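Local atomic coordinates of putative malic enzyme ((S)-malate:NAD+ oxidoreductase (decarboxylating)) (Streptococcus pyogenes, PDB entry 2A9F), a protein that probably catalyses the NAD-dependent oxidative decarboxylation of (S)-malate, using a divalent metal ion such as magnesium or manganese. Residues I191-G196 and T213-V218; L252-E257 and A273-K278; I261-S266 and P283-M288. All blocks are in the same frame, centred on the assembly; numbering follows the deposited sequence.

Contact 1 (I191-G196 and T213-V218); sequences IVVNGG and TKVTVV
A beta-alpha-beta unit of the NAD-binding domain, a Rossmann-type element, sets strand 191-194 beside strand 214-218, with Ile-191, Val-192, Val-193 and Asn-194 facing Val-215, Thr-216, Val-217 and Val-218. The strands run parallel with a twist of 22°, and helix 198-210 makes the crossover. Backbone bonds alternate along the seam: Ile-191 N donates to Lys-214 O (3.0 Å), and Ile-191 O receives Thr-216 N. Further on, Val-193 N reaches Thr-216 O at 3.0 Å and Val-193 O takes Val-218 N at 2.8 Å. The pairing outlasts the first strand, because Gly-195 N still donates to Val-218 O (2.7 Å).

On one face Val-192 CG1 meets Val-218 CG2 at 3.8 Å. CG1 stands anti to the backbone N of Val-192 (chi1 170°), and Leu-256 packs against both valines and Thr-216. The amide of Asn-194 leans across the same strand gap, ND2 lying 3.4 Å from Val-218 CB. On the other face Val-193 CG2 touches Val-215 CG1 at 4.1 Å, where Thr-204 and Leu-208 of helix 198-210 pack on Val-215. Gly-195 adopts phi 154°, a conformation suited to glycine, and may belong to a GxGxxG-type dinucleotide-binding turn. Backbone N-H and C=O groups are thus paired within the sheet while branched side chains pack on both faces, leading into a glycine-containing turn.

Contact 2 (L252-E257 and A273-K278); sequences LEDALE and AEWISK
Asp-254 lies over one face of the Trp-275 indole, the main side-chain contact between the two segments. Asp-254 CB stands 3.9 Å from the centroid of the five-membered ring, 23° off its normal, a CH-pi contact. With CG anti to the backbone N (chi1 -178°), the carboxylate is carried outward to the rim of the ring near NE1, its plane turned 37° from the indole. Asp-254 OD2 is modelled 2.7 Å from Trp-275 NE1, yet the angle is poor for a hydrogen bond, since the carboxylate sits above the ring whereas the N-H points outward in its plane.

Two glutamates approach obliquely. Glu-253 CG is 4.3 Å from Trp-275 CZ3, while Glu-257 CG packs 4.0 Å from Trp-275 CB. Glu-253 OE2 and Glu-257 OE1, both buried, come within 3.1 Å; with two acceptors so close, one carboxyl may be protonated. Ile-276 turns the other way, onto Ala-300 of helix 297-301.

Trp-275 of one short, weakly bonded helix thus packs on Asp-254 and Glu-257 of another and on the preceding Glu-253, joining helix 254-257 to helix 273-277, neighbours on one face of the largely parallel sheet in a Rossmann-type domain.

Contact 3 (I261-S266 and P283-M288); sequences IFIGVS and PVIFAM
Ile-261 begins the pairing with its carbonyl: Val-284 N donates to Ile-261 O at 3.2 Å, along an almost straight N-H line (175°) but from above the carbonyl plane. Next, Phe-262 and Val-284 point the same way and lie side by side. In Phe-262, CG lies between the backbone N and the carbonyl carbon (chi1 63°), and the ring runs away from the partner strand; the very close approach modelled between the two CB atoms is doubtful. Ile-263 turns to the other face, where its side chain and that of Ile-285 cross obliquely, Ile-263 CG2 meeting Ile-285 CG1 at 3.7 Å. Its N and O both bond to strand 284-287, flanking the paired Ile-285, weakly from Ile-263 N to Val-284 O, firmly where Phe-286 N reaches Ile-263 O at 2.8 Å. Gly-264 pairs with Phe-286 in register. Val-265 N donates to Phe-286 O, an oxygen whose position is less certain. Finally Val-265 O meets Met-288 CB at 3.7 Å; the side chain of Met-288 is about 8 Å from that of Asn-290, a predicted malate-binding residue, so this end of the strand pair leads toward the probable substrate pocket.

Helix 162-180 lies over the face bearing Phe-262, Val-284 and Phe-286, through Ala-174, Ile-175 and Ser-178. Strand 190-194 pairs with the far edge of strand 262-264, while strand 307-310 flanks strand 284-287, completing the parallel run across the sheet.

All three contacts belong to the NAD-binding domain and illustrate how a Rossmann-type sheet is assembled. Contacts 1 and 3, centred about 10 Å apart, share the sheet, since strands 190-194 and 262-264 are hydrogen-bonded neighbours; the strand order is therefore 214-219, 190-194, 262-264, 284-287. Contact 2, its centre about 13 Å from that of contact 1 and 12 Å from that of contact 3, lies over one face: Leu-256 reaches contact 1 and Ile-276 touches Ile-285 of contact 3. Along the chain contact 1 closes first, whereas contacts 2 and 3 interleave, helix, strand, helix, strand. Successive strand-helix-strand crossovers thus build neighbouring parts of one sheet, with the glycine turn and Asn-290, a predicted malate-binding residue, just beyond the strand ends.

Contact 1 (I191-G196 and T213-V218)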
ATOM      1  N   ILE A 191      41.475 -10.364  -4.183  1.00 54.09           N
ATOM      2  CA  ILE A 191      40.362  -9.503  -4.566  1.00 50.52           C
ATOM      3  C   ILE A 191      40.519  -8.044  -4.120  1.00 51.35           C
ATOM      4  O   ILE A 191      40.625  -7.759  -2.921  1.00 50.01           O
ATOM      5  CB  ILE A 191      39.053 -10.075  -3.963  1.00 48.86           C
ATOM      6  CG1 ILE A 191      38.883 -11.536  -4.383  1.00 48.52           C
ATOM      7  CG2 ILE A 191      37.872  -9.244  -4.388  1.00 48.92           C
ATOM      8  CD1 ILE A 191      37.679 -12.226  -3.777  1.00 43.61           C
ATOM      9  N   VAL A 192      40.517  -7.130  -5.093  1.00 49.99           N
ATOM     10  CA  VAL A 192      40.636  -5.693  -4.826  1.00 49.45           C
ATOM     11  C   VAL A 192      39.287  -4.980  -4.984  1.00 49.34           C
ATOM     12  O   VAL A 192      38.722  -4.980  -6.071  1.00 50.34           O
ATOM     13  CB  VAL A 192      41.623  -5.014  -5.803  1.00 50.67           C
ATOM     14  CG1 VAL A 192      41.526  -3.498  -5.653  1.00 49.88           C
ATOM     15  CG2 VAL A 192      43.044  -5.476  -5.537  1.00 49.21           C
ATOM     16  N   VAL A 193      38.784  -4.365  -3.917  1.00 48.34           N
ATOM     17  CA  VAL A 193      37.509  -3.642  -3.974  1.00 48.30           C
ATOM     18  C   VAL A 193      37.689  -2.115  -3.911  1.00 48.71           C
ATOM     19  O   VAL A 193      38.203  -1.578  -2.935  1.00 48.68           O
ATOM     20  CB  VAL A 193      36.564  -4.059  -2.813  1.00 48.41           C
ATOM     21  CG1 VAL A 193      35.328  -3.163  -2.794  1.00 47.40           C
ATOM     22  CG2 VAL A 193      36.147  -5.511  -2.977  1.00 48.83           C
ATOM     23  N   ASN A 194      37.259  -1.414  -4.950  1.00 49.64           N
ATOM     24  CA  ASN A 194      37.384   0.038  -4.963  1.00 48.59           C
ATOM     25  C   ASN A 194      36.109   0.683  -4.435  1.00 47.38           C
ATOM     26  O   ASN A 194      35.093   0.711  -5.113  1.00 45.34           O
ATOM     27  CB  ASN A 194      37.665   0.539  -6.378  1.00 50.35           C
ATOM     28  CG  ASN A 194      38.308   1.910  -6.393  1.00 52.64           C
ATOM     29  OD1 ASN A 194      37.890   2.793  -7.138  1.00 54.43           O
ATOM     30  ND2 ASN A 194      39.341   2.092  -5.573  1.00 56.51           N
ATOM     31  N   GLY A 195      36.172   1.184  -3.209  1.00 49.17           N
ATOM     32  CA  GLY A 195      35.016   1.830  -2.614  1.00 51.11           C
ATOM     33  C   GLY A 195      35.049   1.770  -1.100  1.00 51.75           C
ATOM     34  O   GLY A 195      34.812   0.718  -0.506  1.00 50.44           O
ATOM     35  N   GLY A 196      35.343   2.901  -0.468  1.00 53.66           N
ATOM     36  CA  GLY A 196      35.408   2.939   0.986  1.00 52.21           C
ATOM     37  C   GLY A 196      34.033   3.108   1.586  1.00 52.58           C
ATOM     38  O   GLY A 196      33.819   2.803   2.756  1.00 53.59           O
ATOM     39  N   THR A 213      39.616 -15.159   1.125  1.00 60.63           N
ATOM     40  CA  THR A 213      40.710 -15.078   2.092  1.00 61.57           C
ATOM     41  C   THR A 213      41.429 -13.725   2.085  1.00 61.43           C
ATOM     42  O   THR A 213      41.667 -13.133   3.139  1.00 61.54           O
ATOM     43  CB  THR A 213      41.768 -16.178   1.813  1.00 63.39           C
ATOM     44  OG1 THR A 213      41.191 -17.474   2.028  1.00 66.14           O
ATOM     45  CG2 THR A 213      42.980 -16.003   2.712  1.00 63.10           C
ATOM     46  N   LYS A 214      41.779 -13.244   0.897  1.00 59.16           N
ATOM     47  CA  LYS A 214      42.485 -11.984   0.794  1.00 56.93           C
ATOM     48  C   LYS A 214      41.809 -10.886  -0.026  1.00 54.72           C
ATOM     49  O   LYS A 214      41.775 -10.939  -1.254  1.00 54.73           O
ATOM     50  CB  LYS A 214      43.898 -12.249   0.275  1.00 59.40           C
ATOM     51  CG  LYS A 214      44.044 -13.453  -0.649  1.00 62.00           C
ATOM     52  CD  LYS A 214      45.540 -13.752  -0.870  1.00 64.46           C
ATOM     53  CE  LYS A 214      45.801 -15.043  -1.658  1.00 66.05           C
ATOM     54  NZ  LYS A 214      45.774 -14.854  -3.137  1.00 65.80           N
ATOM     55  N   VAL A 215      41.286  -9.883   0.675  1.00 51.46           N
ATOM     56  CA  VAL A 215      40.606  -8.748   0.052  1.00 48.47           C
ATOM     57  C   VAL A 215      41.284  -7.440   0.486  1.00 48.96           C
ATOM     58  O   VAL A 215      41.508  -7.220   1.672  1.00 46.29           O
ATOM     59  CB  VAL A 215      39.100  -8.676   0.492  1.00 46.03           C
ATOM     60  CG1 VAL A 215      38.419  -7.452  -0.101  1.00 41.66           C
ATOM     61  CG2 VAL A 215      38.369  -9.937   0.079  1.00 44.50           C
ATOM     62  N   THR A 216      41.624  -6.583  -0.474  1.00 48.20           N
ATOM     63  CA  THR A 216      42.220  -5.295  -0.164  1.00 49.81           C
ATOM     64  C   THR A 216      41.236  -4.227  -0.599  1.00 49.13           C
ATOM     65  O   THR A 216      40.843  -4.174  -1.758  1.00 47.33           O
ATOM     66  CB  THR A 216      43.559  -5.051  -0.901  1.00 52.28           C
ATOM     67  OG1 THR A 216      44.566  -5.933  -0.384  1.00 53.73           O
ATOM     68  CG2 THR A 216      44.014  -3.610  -0.695  1.00 52.53           C
ATOM     69  N   VAL A 217      40.847  -3.377   0.345  1.00 48.75           N
ATOM     70  CA  VAL A 217      39.889  -2.309   0.086  1.00 47.62           C
ATOM     71  C   VAL A 217      40.580  -1.002  -0.286  1.00 48.03           C
ATOM     72  O   VAL A 217      41.615  -0.649   0.272  1.00 48.71           O
ATOM     73  CB  VAL A 217      38.996  -2.096   1.322  1.00 47.03           C
ATOM     74  CG1 VAL A 217      38.008  -0.972   1.068  1.00 45.45           C
ATOM     75  CG2 VAL A 217      38.262  -3.399   1.647  1.00 43.30           C
ATOM     76  N   VAL A 218      40.011  -0.269  -1.226  1.00 47.97           N
ATOM     77  CA  VAL A 218      40.632   0.973  -1.636  1.00 48.83           C
ATOM     78  C   VAL A 218      39.645   2.100  -1.673  1.00 50.54           C
ATOM     79  O   VAL A 218      38.533   1.927  -2.154  1.00 51.95           O
ATOM     80  CB  VAL A 218      41.202   0.864  -3.042  1.00 48.68           C
ATOM     81  CG1 VAL A 218      42.319   1.892  -3.233  1.00 46.79           C
ATOM     82  CG2 VAL A 218      41.657  -0.558  -3.304  1.00 48.66           C
TER

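Contact 2 (L252-E257 and A273-K278)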
ATOM      1  N   LEU A 252      48.715   2.601  -3.846  1.00 73.45           N
ATOM      2  CA  LEU A 252      47.537   3.125  -4.524  1.00 73.10           C
ATOM      3  C   LEU A 252      46.805   2.077  -5.360  1.00 72.32           C
ATOM      4  O   LEU A 252      47.317   0.983  -5.591  1.00 72.79           O
ATOM      5  CB  LEU A 252      47.944   4.275  -5.438  1.00 72.79           C
ATOM      6  CG  LEU A 252      46.806   5.255  -5.699  1.00 73.92           C
ATOM      7  CD1 LEU A 252      46.638   6.117  -4.460  1.00 73.01           C
ATOM      8  CD2 LEU A 252      47.104   6.118  -6.924  1.00 75.16           C
ATOM      9  N   GLU A 253      45.603   2.427  -5.812  1.00 71.13           N
ATOM     10  CA  GLU A 253      44.795   1.540  -6.644  1.00 70.24           C
ATOM     11  C   GLU A 253      45.695   0.847  -7.672  1.00 70.58           C
ATOM     12  O   GLU A 253      45.725  -0.381  -7.765  1.00 69.52           O
ATOM     13  CB  GLU A 253      43.706   2.357  -7.350  1.00 70.13           C
ATOM     14  CG  GLU A 253      42.915   1.612  -8.417  1.00 69.68           C
ATOM     15  CD  GLU A 253      42.090   0.474  -7.856  1.00 69.58           C
ATOM     16  OE1 GLU A 253      41.125   0.732  -7.106  1.00 70.77           O
ATOM     17  OE2 GLU A 253      42.408  -0.690  -8.163  1.00 69.12           O
ATOM     18  N   ASP A 254      46.432   1.649  -8.434  1.00 70.65           N
ATOM     19  CA  ASP A 254      47.351   1.129  -9.441  1.00 70.68           C
ATOM     20  C   ASP A 254      48.225   0.058  -8.795  1.00 69.82           C
ATOM     21  O   ASP A 254      48.386  -1.043  -9.323  1.00 69.26           O
ATOM     22  CB  ASP A 254      48.243   2.263  -9.964  1.00 72.63           C
ATOM     23  CG  ASP A 254      49.203   1.809 -11.052  1.00 73.59           C
ATOM     24  OD1 ASP A 254      49.392   0.585 -11.218  1.00 74.60           O
ATOM     25  OD2 ASP A 254      49.779   2.683 -11.736  1.00 74.84           O
ATOM     26  N   ALA A 255      48.780   0.392  -7.638  1.00 68.93           N
ATOM     27  CA  ALA A 255      49.653  -0.523  -6.932  1.00 67.85           C
ATOM     28  C   ALA A 255      48.873  -1.658  -6.265  1.00 67.70           C
ATOM     29  O   ALA A 255      49.379  -2.337  -5.372  1.00 68.83           O
ATOM     30  CB  ALA A 255      50.490   0.251  -5.904  1.00 66.94           C
ATOM     31  N   LEU A 256      47.636  -1.873  -6.699  1.00 67.88           N
ATOM     32  CA  LEU A 256      46.834  -2.950  -6.123  1.00 66.29           C
ATOM     33  C   LEU A 256      46.495  -4.045  -7.114  1.00 65.59           C
ATOM     34  O   LEU A 256      46.337  -5.205  -6.732  1.00 63.19           O
ATOM     35  CB  LEU A 256      45.555  -2.407  -5.499  1.00 65.49           C
ATOM     36  CG  LEU A 256      45.755  -2.011  -4.045  1.00 65.27           C
ATOM     37  CD1 LEU A 256      44.420  -1.700  -3.435  1.00 66.68           C
ATOM     38  CD2 LEU A 256      46.418  -3.147  -3.289  1.00 65.96           C
ATOM     39  N   GLU A 257      46.379  -3.669  -8.381  1.00 65.26           N
ATOM     40  CA  GLU A 257      46.091  -4.628  -9.433  1.00 66.52           C
ATOM     41  C   GLU A 257      47.225  -5.643  -9.466  1.00 65.91           C
ATOM     42  O   GLU A 257      47.036  -6.770  -9.923  1.00 66.26           O
ATOM     43  CB  GLU A 257      46.031  -3.936 -10.794  1.00 68.73           C
ATOM     44  CG  GLU A 257      45.280  -2.622 -10.824  1.00 69.92           C
ATOM     45  CD  GLU A 257      43.845  -2.758 -10.376  1.00 71.15           C
ATOM     46  OE1 GLU A 257      42.992  -2.023 -10.916  1.00 71.77           O
ATOM     47  OE2 GLU A 257      43.571  -3.583  -9.481  1.00 70.55           O
ATOM     48  N   ALA A 273      43.326   1.196 -18.462  1.00 73.31           N
ATOM     49  CA  ALA A 273      43.787  -0.015 -19.140  1.00 72.89           C
ATOM     50  C   ALA A 273      45.197  -0.521 -18.816  1.00 72.37           C
ATOM     51  O   ALA A 273      45.359  -1.663 -18.401  1.00 70.39           O
ATOM     52  CB  ALA A 273      43.645   0.173 -20.639  1.00 72.12           C
ATOM     53  N   GLU A 274      46.209   0.324 -19.011  1.00 72.98           N
ATOM     54  CA  GLU A 274      47.606  -0.061 -18.768  1.00 73.24           C
ATOM     55  C   GLU A 274      47.788  -0.987 -17.572  1.00 72.46           C
ATOM     56  O   GLU A 274      48.488  -1.996 -17.655  1.00 72.55           O
ATOM     57  CB  GLU A 274      48.490   1.173 -18.548  1.00 74.68           C
ATOM     58  CG  GLU A 274      48.250   2.322 -19.508  1.00 78.62           C
ATOM     59  CD  GLU A 274      47.012   3.121 -19.144  1.00 80.60           C
ATOM     60  OE1 GLU A 274      46.941   3.592 -17.984  1.00 82.03           O
ATOM     61  OE2 GLU A 274      46.117   3.282 -20.009  1.00 80.00           O
ATOM     62  N   TRP A 275      47.155  -0.635 -16.459  1.00 71.10           N
ATOM     63  CA  TRP A 275      47.263  -1.410 -15.234  1.00 70.17           C
ATOM     64  C   TRP A 275      46.873  -2.868 -15.419  1.00 69.24           C
ATOM     65  O   TRP A 275      47.597  -3.762 -14.991  1.00 68.45           O
ATOM     66  CB  TRP A 275      46.402  -0.779 -14.135  1.00 70.81           C
ATOM     67  CG  TRP A 275      46.726   0.666 -13.863  1.00 71.93           C
ATOM     68  CD1 TRP A 275      47.935   1.284 -14.031  1.00 70.73           C
ATOM     69  CD2 TRP A 275      45.847   1.656 -13.317  1.00 72.44           C
ATOM     70  NE1 TRP A 275      47.864   2.593 -13.624  1.00 71.51           N
ATOM     71  CE2 TRP A 275      46.595   2.849 -13.179  1.00 72.56           C
ATOM     72  CE3 TRP A 275      44.501   1.651 -12.926  1.00 73.02           C
ATOM     73  CZ2 TRP A 275      46.041   4.029 -12.667  1.00 72.58           C
ATOM     74  CZ3 TRP A 275      43.951   2.828 -12.417  1.00 73.67           C
ATOM     75  CH2 TRP A 275      44.724   4.001 -12.294  1.00 72.17           C
ATOM     76  N   ILE A 276      45.733  -3.101 -16.066  1.00 69.01           N
ATOM     77  CA  ILE A 276      45.238  -4.457 -16.297  1.00 68.23           C
ATOM     78  C   ILE A 276      46.388  -5.395 -16.618  1.00 68.72           C
ATOM     79  O   ILE A 276      46.463  -6.516 -16.109  1.00 68.37           O
ATOM     80  CB  ILE A 276      44.210  -4.481 -17.449  1.00 67.00           C
ATOM     81  CG1 ILE A 276      42.979  -3.662 -17.046  1.00 66.43           C
ATOM     82  CG2 ILE A 276      43.819  -5.917 -17.780  1.00 65.75           C
ATOM     83  CD1 ILE A 276      41.944  -3.503 -18.138  1.00 67.15           C
ATOM     84  N   SER A 277      47.294  -4.910 -17.456  1.00 68.59           N
ATOM     85  CA  SER A 277      48.461  -5.672 -17.862  1.00 68.52           C
ATOM     86  C   SER A 277      49.158  -6.272 -16.643  1.00 66.71           C
ATOM     87  O   SER A 277      49.527  -7.441 -16.653  1.00 67.56           O
ATOM     88  CB  SER A 277      49.428  -4.754 -18.619  1.00 69.59           C
ATOM     89  OG  SER A 277      48.735  -3.961 -19.575  1.00 70.48           O
ATOM     90  N   LYS A 278      49.320  -5.470 -15.594  1.00 65.13           N
ATOM     91  CA  LYS A 278      49.991  -5.911 -14.367  1.00 63.34           C
ATOM     92  C   LYS A 278      49.152  -6.726 -13.379  1.00 60.70           C
ATOM     93  O   LYS A 278      49.632  -7.065 -12.298  1.00 56.75           O
ATOM     94  CB  LYS A 278      50.595  -4.707 -13.623  1.00 66.62           C
ATOM     95  CG  LYS A 278      51.869  -4.107 -14.251  1.00 68.53           C
ATOM     96  CD  LYS A 278      51.576  -2.816 -15.020  1.00 70.37           C
ATOM     97  CE  LYS A 278      52.857  -2.091 -15.440  1.00 70.01           C
ATOM     98  NZ  LYS A 278      53.663  -2.862 -16.435  1.00 68.86           N
TER

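Contact 3 (I261-S266 and P283-M288)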
ATOM      1  N   ILE A 261      43.529 -11.161  -8.835  1.00 59.73           N
ATOM      2  CA  ILE A 261      42.721 -12.020  -9.698  1.00 61.60           C
ATOM      3  C   ILE A 261      41.437 -11.352 -10.227  1.00 61.79           C
ATOM      4  O   ILE A 261      40.780 -11.892 -11.110  1.00 61.12           O
ATOM      5  CB  ILE A 261      42.411 -13.348  -8.979  1.00 62.64           C
ATOM      6  CG1 ILE A 261      43.699 -13.874  -8.341  1.00 63.23           C
ATOM      7  CG2 ILE A 261      41.902 -14.387  -9.972  1.00 64.89           C
ATOM      8  CD1 ILE A 261      43.560 -15.175  -7.605  1.00 64.87           C
ATOM      9  N   PHE A 262      41.099 -10.180  -9.683  1.00 62.99           N
ATOM     10  CA  PHE A 262      39.946  -9.383 -10.121  1.00 63.41           C
ATOM     11  C   PHE A 262      39.527  -8.254  -9.191  1.00 62.54           C
ATOM     12  O   PHE A 262      39.737  -8.308  -7.979  1.00 62.15           O
ATOM     13  CB  PHE A 262      38.730 -10.256 -10.446  1.00 65.21           C
ATOM     14  CG  PHE A 262      38.182 -11.019  -9.286  1.00 66.42           C
ATOM     15  CD1 PHE A 262      37.511 -10.368  -8.262  1.00 67.28           C
ATOM     16  CD2 PHE A 262      38.291 -12.404  -9.246  1.00 65.85           C
ATOM     17  CE1 PHE A 262      36.945 -11.090  -7.213  1.00 68.75           C
ATOM     18  CE2 PHE A 262      37.731 -13.134  -8.207  1.00 67.47           C
ATOM     19  CZ  PHE A 262      37.055 -12.477  -7.187  1.00 68.17           C
ATOM     20  N   ILE A 263      38.923  -7.234  -9.799  1.00 61.96           N
ATOM     21  CA  ILE A 263      38.467  -6.030  -9.116  1.00 60.34           C
ATOM     22  C   ILE A 263      36.957  -5.795  -9.208  1.00 60.92           C
ATOM     23  O   ILE A 263      36.353  -5.971 -10.269  1.00 59.98           O
ATOM     24  CB  ILE A 263      39.190  -4.786  -9.708  1.00 58.57           C
ATOM     25  CG1 ILE A 263      38.535  -3.485  -9.243  1.00 58.99           C
ATOM     26  CG2 ILE A 263      39.128  -4.830 -11.211  1.00 57.69           C
ATOM     27  CD1 ILE A 263      39.177  -2.241  -9.831  1.00 55.12           C
ATOM     28  N   GLY A 264      36.369  -5.408  -8.076  1.00 62.20           N
ATOM     29  CA  GLY A 264      34.958  -5.075  -7.989  1.00 62.16           C
ATOM     30  C   GLY A 264      35.008  -3.581  -7.709  1.00 63.85           C
ATOM     31  O   GLY A 264      35.707  -3.153  -6.792  1.00 61.65           O
ATOM     32  N   VAL A 265      34.278  -2.770  -8.465  1.00 66.70           N
ATOM     33  CA  VAL A 265      34.355  -1.318  -8.265  1.00 70.17           C
ATOM     34  C   VAL A 265      33.095  -0.450  -8.063  1.00 72.13           C
ATOM     35  O   VAL A 265      31.964  -0.945  -8.051  1.00 71.91           O
ATOM     36  CB  VAL A 265      35.167  -0.710  -9.405  1.00 71.64           C
ATOM     37  CG1 VAL A 265      36.639  -0.727  -9.062  1.00 72.29           C
ATOM     38  CG2 VAL A 265      34.943  -1.519 -10.671  1.00 72.23           C
ATOM     39  N   SER A 266      33.319   0.860  -7.906  1.00 74.40           N
ATOM     40  CA  SER A 266      32.240   1.833  -7.695  1.00 75.08           C
ATOM     41  C   SER A 266      32.524   3.284  -8.153  1.00 76.15           C
ATOM     42  O   SER A 266      31.655   4.148  -8.015  1.00 76.51           O
ATOM     43  CB  SER A 266      31.846   1.845  -6.210  1.00 74.83           C
ATOM     44  OG  SER A 266      31.442   0.557  -5.771  1.00 73.04           O
ATOM     45  N   PRO A 283      42.662 -11.948 -15.376  1.00 60.14           N
ATOM     46  CA  PRO A 283      42.022 -10.851 -14.651  1.00 61.14           C
ATOM     47  C   PRO A 283      40.537 -10.618 -14.925  1.00 61.71           C
ATOM     48  O   PRO A 283      40.141 -10.291 -16.043  1.00 62.15           O
ATOM     49  CB  PRO A 283      42.880  -9.653 -15.042  1.00 61.34           C
ATOM     50  CG  PRO A 283      43.231  -9.964 -16.456  1.00 60.54           C
ATOM     51  CD  PRO A 283      43.592 -11.427 -16.396  1.00 59.65           C
ATOM     52  N   VAL A 284      39.722 -10.796 -13.894  1.00 61.80           N
ATOM     53  CA  VAL A 284      38.290 -10.558 -14.002  1.00 62.34           C
ATOM     54  C   VAL A 284      38.129  -9.086 -13.623  1.00 61.19           C
ATOM     55  O   VAL A 284      39.000  -8.525 -12.962  1.00 61.35           O
ATOM     56  CB  VAL A 284      37.488 -11.450 -13.021  1.00 63.17           C
ATOM     57  CG1 VAL A 284      36.003 -11.192 -13.173  1.00 64.90           C
ATOM     58  CG2 VAL A 284      37.792 -12.909 -13.279  1.00 64.52           C
ATOM     59  N   ILE A 285      37.030  -8.468 -14.045  1.00 59.22           N
ATOM     60  CA  ILE A 285      36.776  -7.059 -13.765  1.00 57.00           C
ATOM     61  C   ILE A 285      35.283  -6.747 -13.706  1.00 56.62           C
ATOM     62  O   ILE A 285      34.539  -7.066 -14.630  1.00 55.48           O
ATOM     63  CB  ILE A 285      37.420  -6.174 -14.857  1.00 58.28           C
ATOM     64  CG1 ILE A 285      38.941  -6.145 -14.669  1.00 58.34           C
ATOM     65  CG2 ILE A 285      36.806  -4.775 -14.835  1.00 58.36           C
ATOM     66  CD1 ILE A 285      39.674  -5.325 -15.708  1.00 58.84           C
ATOM     67  N   PHE A 286      34.846  -6.116 -12.623  1.00 56.73           N
ATOM     68  CA  PHE A 286      33.436  -5.759 -12.484  1.00 57.15           C
ATOM     69  C   PHE A 286      33.269  -4.270 -12.267  1.00 57.19           C
ATOM     70  O   PHE A 286      33.252  -3.796 -11.143  1.00 56.95           O
ATOM     71  CB  PHE A 286      32.802  -6.550 -11.338  1.00 56.88           C
ATOM     72  CG  PHE A 286      32.639  -8.002 -11.649  1.00 60.47           C
ATOM     73  CD1 PHE A 286      31.729  -8.416 -12.611  1.00 60.06           C
ATOM     74  CD2 PHE A 286      33.454  -8.952 -11.051  1.00 62.94           C
ATOM     75  CE1 PHE A 286      31.638  -9.757 -12.978  1.00 61.30           C
ATOM     76  CE2 PHE A 286      33.371 -10.296 -11.411  1.00 62.98           C
ATOM     77  CZ  PHE A 286      32.465 -10.701 -12.376  1.00 62.44           C
ATOM     78  N   ALA A 287      33.166  -3.532 -13.362  1.00 57.71           N
ATOM     79  CA  ALA A 287      33.007  -2.093 -13.284  1.00 57.61           C
ATOM     80  C   ALA A 287      31.523  -1.801 -13.163  1.00 57.76           C
ATOM     81  O   ALA A 287      30.833  -1.629 -14.167  1.00 59.76           O
ATOM     82  CB  ALA A 287      33.575  -1.446 -14.520  1.00 57.85           C
ATOM     83  N   MET A 288      31.042  -1.756 -11.922  1.00 56.98           N
ATOM     84  CA  MET A 288      29.636  -1.522 -11.625  1.00 56.13           C
ATOM     85  C   MET A 288      29.187  -0.075 -11.643  1.00 56.45           C
ATOM     86  O   MET A 288      28.002   0.203 -11.474  1.00 56.10           O
ATOM     87  CB  MET A 288      29.298  -2.126 -10.266  1.00 55.68           C
ATOM     88  CG  MET A 288      29.510  -3.618 -10.208  1.00 55.80           C
ATOM     89  SD  MET A 288      28.623  -4.425 -11.547  1.00 52.92           S
ATOM     90  CE  MET A 288      29.805  -4.380 -12.823  1.00 55.62           C
TER